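Local coordinates for trehalose synthase regulatory protein (PDB 5HUS) that probably serves as a regulatory subunit of the trehalose synthase complex, through a C-terminal domain related to the trehalose-phosphate phosphatases of the HAD superfamily, at residues A[15-20]-A[270-275]; A[81-86]-A[92-97]. All coordinates share one frame; numbering follows the deposited sequence.

Contact 1 (A[15-20]-A[270-275])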
loop_
_atom_site.group_PDB
_atom_site.type_symbol
_atom_site.label_atom_id
_atom_site.label_comp_id
_atom_site.label_asym_id
_atom_site.label_seq_id
_atom_site.Cartn_x
_atom_site.Cartn_y
_atom_site.Cartn_z
ATOM N N CYS A 15 3.289 -18.943 -10.563
ATOM C CA CYS A 15 3.353 -19.899 -9.455
ATOM C C CYS A 15 4.353 -21.023 -9.687
ATOM O O CYS A 15 4.712 -21.745 -8.756
ATOM C CB CYS A 15 1.980 -20.530 -9.207
ATOM S SG CYS A 15 0.726 -19.458 -8.523
ATOM N N SER A 16 4.782 -21.191 -10.933
ATOM C CA SER A 16 5.597 -22.346 -11.300
ATOM C C SER A 16 7.038 -22.177 -10.834
ATOM O O SER A 16 7.960 -22.056 -11.642
ATOM C CB SER A 16 5.547 -22.575 -12.811
ATOM O OG SER A 16 6.099 -23.836 -13.146
ATOM N N VAL A 17 7.220 -22.159 -9.517
ATOM C CA VAL A 17 8.538 -21.983 -8.927
ATOM C C VAL A 17 8.748 -22.941 -7.767
ATOM O O VAL A 17 7.798 -23.518 -7.235
ATOM C CB VAL A 17 8.756 -20.537 -8.407
ATOM C CG1 VAL A 17 8.776 -19.544 -9.555
ATOM C CG2 VAL A 17 7.685 -20.168 -7.385
ATOM N N ASN A 18 10.004 -23.096 -7.375
ATOM C CA ASN A 18 10.346 -23.881 -6.205
ATOM C C ASN A 18 10.726 -22.957 -5.051
ATOM O O ASN A 18 11.854 -22.461 -4.986
ATOM C CB ASN A 18 11.489 -24.844 -6.524
ATOM C CG ASN A 18 11.702 -25.872 -5.435
ATOM O OD1 ASN A 18 10.875 -26.021 -4.536
ATOM N ND2 ASN A 18 12.814 -26.596 -5.516
ATOM N N GLY A 19 9.776 -22.720 -4.150
ATOM C CA GLY A 19 9.997 -21.822 -3.030
ATOM C C GLY A 19 8.738 -21.065 -2.645
ATOM O O GLY A 19 7.652 -21.345 -3.158
ATOM N N LYS A 20 8.886 -20.100 -1.741
ATOM C CA LYS A 20 7.745 -19.342 -1.228
ATOM C C LYS A 20 7.209 -18.328 -2.239
ATOM O O LYS A 20 7.947 -17.815 -3.083
ATOM C CB LYS A 20 8.127 -18.617 0.066
ATOM C CG LYS A 20 8.490 -19.526 1.229
ATOM C CD LYS A 20 9.124 -18.706 2.351
ATOM C CE LYS A 20 9.423 -19.536 3.589
ATOM N NZ LYS A 20 10.055 -18.696 4.652
ATOM N N ILE A 270 14.657 -11.941 -7.207
ATOM C CA ILE A 270 13.679 -12.910 -6.726
ATOM C C ILE A 270 13.459 -14.070 -7.688
ATOM O O ILE A 270 13.513 -15.232 -7.283
ATOM C CB ILE A 270 12.329 -12.227 -6.438
ATOM C CG1 ILE A 270 12.457 -11.306 -5.225
ATOM C CG2 ILE A 270 11.239 -13.266 -6.194
ATOM C CD1 ILE A 270 12.977 -12.001 -3.984
ATOM N N GLY A 271 13.209 -13.768 -8.956
ATOM C CA GLY A 271 13.017 -14.827 -9.934
ATOM C C GLY A 271 11.771 -14.632 -10.774
ATOM O O GLY A 271 11.851 -14.229 -11.934
ATOM N N ASN A 272 10.615 -14.939 -10.192
ATOM C CA ASN A 272 9.342 -14.602 -10.808
ATOM C C ASN A 272 8.739 -13.380 -10.130
ATOM O O ASN A 272 8.666 -13.324 -8.903
ATOM C CB ASN A 272 8.369 -15.777 -10.736
ATOM C CG ASN A 272 8.601 -16.783 -11.838
ATOM O OD1 ASN A 272 9.616 -16.731 -12.532
ATOM N ND2 ASN A 272 7.655 -17.700 -12.013
ATOM N N THR A 273 8.357 -12.389 -10.932
ATOM C CA THR A 273 7.659 -11.209 -10.430
ATOM C C THR A 273 6.479 -10.938 -11.344
ATOM O O THR A 273 6.516 -11.260 -12.530
ATOM C CB THR A 273 8.570 -9.950 -10.354
ATOM O OG1 THR A 273 8.944 -9.534 -11.676
ATOM C CG2 THR A 273 9.825 -10.231 -9.536
ATOM N N LEU A 274 5.417 -10.372 -10.790
ATOM C CA LEU A 274 4.249 -10.043 -11.588
ATOM C C LEU A 274 3.579 -8.824 -10.982
ATOM O O LEU A 274 3.371 -8.756 -9.777
ATOM C CB LEU A 274 3.277 -11.229 -11.654
ATOM C CG LEU A 274 2.047 -11.166 -12.574
ATOM C CD1 LEU A 274 1.578 -12.578 -12.904
ATOM C CD2 LEU A 274 0.895 -10.372 -11.960
ATOM N N THR A 275 3.259 -7.858 -11.827
ATOM C CA THR A 275 2.498 -6.699 -11.400
ATOM C C THR A 275 1.208 -6.639 -12.208
ATOM O O THR A 275 1.218 -6.848 -13.423
ATOM C CB THR A 275 3.294 -5.399 -11.577
ATOM O OG1 THR A 275 3.825 -5.343 -12.906
ATOM C CG2 THR A 275 4.446 -5.340 -10.581
HETATM O O HOH W 1 8.458 -20.190 -13.272
#

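Contact 2 (A[81-86]-A[92-97])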
loop_
_atom_site.group_PDB
_atom_site.type_symbol
_atom_site.label_atom_id
_atom_site.label_comp_id
_atom_site.label_asym_id
_atom_site.label_seq_id
_atom_site.Cartn_x
_atom_site.Cartn_y
_atom_site.Cartn_z
ATOM N N ASP A 81 -8.497 0.218 12.851
ATOM C CA ASP A 81 -9.566 -0.172 11.925
ATOM C C ASP A 81 -9.299 -1.537 11.293
ATOM O O ASP A 81 -10.214 -2.343 11.138
ATOM C CB ASP A 81 -9.756 0.879 10.829
ATOM C CG ASP A 81 -10.481 2.121 11.328
ATOM O OD1 ASP A 81 -10.952 2.110 12.481
ATOM O OD2 ASP A 81 -10.581 3.104 10.566
ATOM N N LEU A 82 -8.048 -1.794 10.917
ATOM C CA LEU A 82 -7.696 -3.072 10.320
ATOM C C LEU A 82 -7.805 -4.219 11.319
ATOM O O LEU A 82 -8.211 -5.319 10.953
ATOM C CB LEU A 82 -6.276 -3.015 9.725
ATOM C CG LEU A 82 -6.238 -2.178 8.444
ATOM C CD1 LEU A 82 -4.805 -1.875 8.011
ATOM C CD2 LEU A 82 -7.014 -2.862 7.321
ATOM N N ASP A 83 -7.424 -3.970 12.568
ATOM C CA ASP A 83 -7.525 -4.998 13.604
ATOM C C ASP A 83 -8.988 -5.380 13.836
ATOM O O ASP A 83 -9.305 -6.549 14.049
ATOM C CB ASP A 83 -6.889 -4.525 14.914
ATOM C CG ASP A 83 -5.374 -4.671 14.931
ATOM O OD1 ASP A 83 -4.817 -5.415 14.098
ATOM O OD2 ASP A 83 -4.745 -4.046 15.810
ATOM N N ILE A 84 -9.880 -4.396 13.787
ATOM C CA ILE A 84 -11.313 -4.689 13.897
ATOM C C ILE A 84 -11.787 -5.512 12.700
ATOM O O ILE A 84 -12.500 -6.511 12.854
ATOM C CB ILE A 84 -12.146 -3.391 14.013
ATOM C CG1 ILE A 84 -11.989 -2.792 15.415
ATOM C CG2 ILE A 84 -13.610 -3.663 13.689
ATOM C CD1 ILE A 84 -12.549 -1.394 15.556
ATOM N N MET A 85 -11.363 -5.115 11.504
ATOM C CA MET A 85 -11.785 -5.791 10.286
ATOM C C MET A 85 -11.327 -7.233 10.190
ATOM O O MET A 85 -12.089 -8.100 9.752
ATOM C CB MET A 85 -11.284 -5.038 9.059
ATOM C CG MET A 85 -12.043 -3.768 8.745
ATOM S SD MET A 85 -11.272 -2.943 7.340
ATOM C CE MET A 85 -12.591 -1.851 6.817
ATOM N N PHE A 86 -10.088 -7.499 10.592
ATOM C CA PHE A 86 -9.477 -8.792 10.289
ATOM C C PHE A 86 -9.155 -9.624 11.527
ATOM O O PHE A 86 -8.391 -10.583 11.442
ATOM C CB PHE A 86 -8.209 -8.578 9.447
ATOM C CG PHE A 86 -8.501 -8.135 8.042
ATOM C CD1 PHE A 86 -8.784 -9.062 7.057
ATOM C CD2 PHE A 86 -8.534 -6.787 7.715
ATOM C CE1 PHE A 86 -9.076 -8.660 5.771
ATOM C CE2 PHE A 86 -8.823 -6.379 6.428
ATOM C CZ PHE A 86 -9.096 -7.314 5.455
ATOM N N ILE A 92 -4.328 -13.502 6.921
ATOM C CA ILE A 92 -3.975 -12.377 6.061
ATOM C C ILE A 92 -2.984 -11.433 6.751
ATOM O O ILE A 92 -3.262 -10.903 7.827
ATOM C CB ILE A 92 -5.233 -11.568 5.657
ATOM C CG1 ILE A 92 -6.252 -12.469 4.946
ATOM C CG2 ILE A 92 -4.863 -10.372 4.786
ATOM C CD1 ILE A 92 -7.276 -11.702 4.153
ATOM N N GLY A 93 -1.829 -11.221 6.131
ATOM C CA GLY A 93 -0.893 -10.236 6.639
ATOM C C GLY A 93 -1.437 -8.839 6.403
ATOM O O GLY A 93 -2.189 -8.602 5.448
ATOM N N LEU A 94 -1.078 -7.911 7.283
ATOM C CA LEU A 94 -1.585 -6.550 7.185
ATOM C C LEU A 94 -0.478 -5.517 7.115
ATOM O O LEU A 94 0.502 -5.573 7.871
ATOM C CB LEU A 94 -2.497 -6.233 8.380
ATOM C CG LEU A 94 -3.691 -7.182 8.572
ATOM C CD1 LEU A 94 -4.354 -6.952 9.934
ATOM C CD2 LEU A 94 -4.703 -7.038 7.447
ATOM N N ILE A 95 -0.642 -4.561 6.209
ATOM C CA ILE A 95 0.237 -3.399 6.152
ATOM C C ILE A 95 -0.660 -2.164 6.259
ATOM O O ILE A 95 -1.495 -1.928 5.387
ATOM C CB ILE A 95 1.073 -3.367 4.859
ATOM C CG1 ILE A 95 1.856 -4.671 4.694
ATOM C CG2 ILE A 95 2.052 -2.210 4.900
ATOM C CD1 ILE A 95 2.470 -4.836 3.311
ATOM N N ALA A 96 -0.501 -1.402 7.341
ATOM C CA ALA A 96 -1.400 -0.289 7.648
ATOM C C ALA A 96 -0.784 1.063 7.316
ATOM O O ALA A 96 0.440 1.209 7.300
ATOM C CB ALA A 96 -1.796 -0.319 9.123
ATOM N N GLU A 97 -1.651 2.043 7.069
ATOM C CA GLU A 97 -1.255 3.404 6.692
ATOM C C GLU A 97 -0.176 3.390 5.621
ATOM O O GLU A 97 0.850 4.074 5.719
ATOM C CB GLU A 97 -0.800 4.202 7.922
ATOM C CG GLU A 97 -1.918 4.363 8.955
ATOM C CD GLU A 97 -1.675 5.489 9.942
ATOM O OE1 GLU A 97 -1.159 6.559 9.535
ATOM O OE2 GLU A 97 -2.016 5.307 11.127
#

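Contact 1 (A[15-20]-A[270-275])
At the start of a strand in the HAD-type Rossmann-like sheet, Val17 and Asn272 meet where the loop between helix 8-15 and strand 20-26 passes the first residue of strand 272-278. The loop leading into strand 20-26 thus reaches over strand 243-250 to the start of the strand beyond it. The touch is narrow: CG1 of Val17 lies against the amide of Asn272, 3.3 Å from its ND2 and 3.6 Å from its CG, and the two side chains pass alongside one another, pointing opposite ways. With chi1 of -66°, this methyl stands anti to the carbonyl carbon of its own residue and reaches toward the amide. A branched apolar residue suits the place, because Val17 also rests on Ala244 and Ala245 of the intervening strand.

The polar part of the contact runs through one water. It donates to the carbonyl O of Ser16 at 2.5 Å, a short bond, and accepts from Asn272 ND2 at 2.9 Å. The same ND2 gives a direct hydrogen bond to the carbonyl O of Trp14, so the asparagine amide spends its N-H groups on the helix end and on the turn that follows it. That turn is an inverse gamma turn centred on Ser16, closed by Val17 N to Cys15 O at 2.7 Å. Here a helix-to-strand loop covers the N-terminal edge of neighbouring parallel strands, 243-250 and 272-278, in the Rossmann-like sheet of the HAD-type fold.

Contact 2 (A[81-86]-A[92-97])
Leu82 and Phe86 of helix 79-86 lie over strand 93-96, where the axes of the segments 81-86 and 93-96 pass 9.9 Å apart and run nearly antiparallel, at 156°. One helical turn separates the two residues, so both side chains leave the same face of the helix and meet Ile92, Leu94 and Ala96, alternate residues that turn their side chains toward it. Leu94 supplies the centre: its CD2 sits over one face of the Phe86 ring in a CH-pi contact, 4.2 Å from the centroid and 26° off the ring normal. CE1 of the same ring touches Ile92 CD1 at 3.9 Å.

The contact packs the helix of a beta-alpha-beta unit (strand 69-74, helix 79-86, strand 93-96) on its second strand, within the Rossmann-like core, and Leu73 of the first strand also packs against both Leu82 and Phe86. At the other end, Leu82 CD1 comes to 3.6 Å from Ala96 CB; the small alanine suits a place where the leucine tip drops close to the strand. Leu82 also lies near Leu94, its CB 4.4 Å from CD1. The leucine's chi2 of 168° extends CD1 to the alanine. Asp83 flanks this apolar layer, its OD1 4.5 Å from Leu94 CD1, while OD1 also pairs with Lys103 NZ in a salt bridge and OD2 accepts a hydrogen bond from Trp110 NE1.

How the contacts relate
Both contacts reach the same mixed sheet, yet far apart: their centres are about 25 Å from each other and their nearest atoms about 14 Å. They share no strand, contact 1 joining the loop before strand 20-26 to strand 272-278, contact 2 joining helix 79-86 to strand 93-96. Contact 2 is buried and local, whereas contact 1 is a surface contact between segments 250 residues apart in sequence, and 81-86 with 92-97 is nested in the loop it closes. Their chemistry follows their places. The core contact is almost wholly apolar packing and buries 276 Å²; the surface one buries 97 Å² and is largely polar and solvent-mediated.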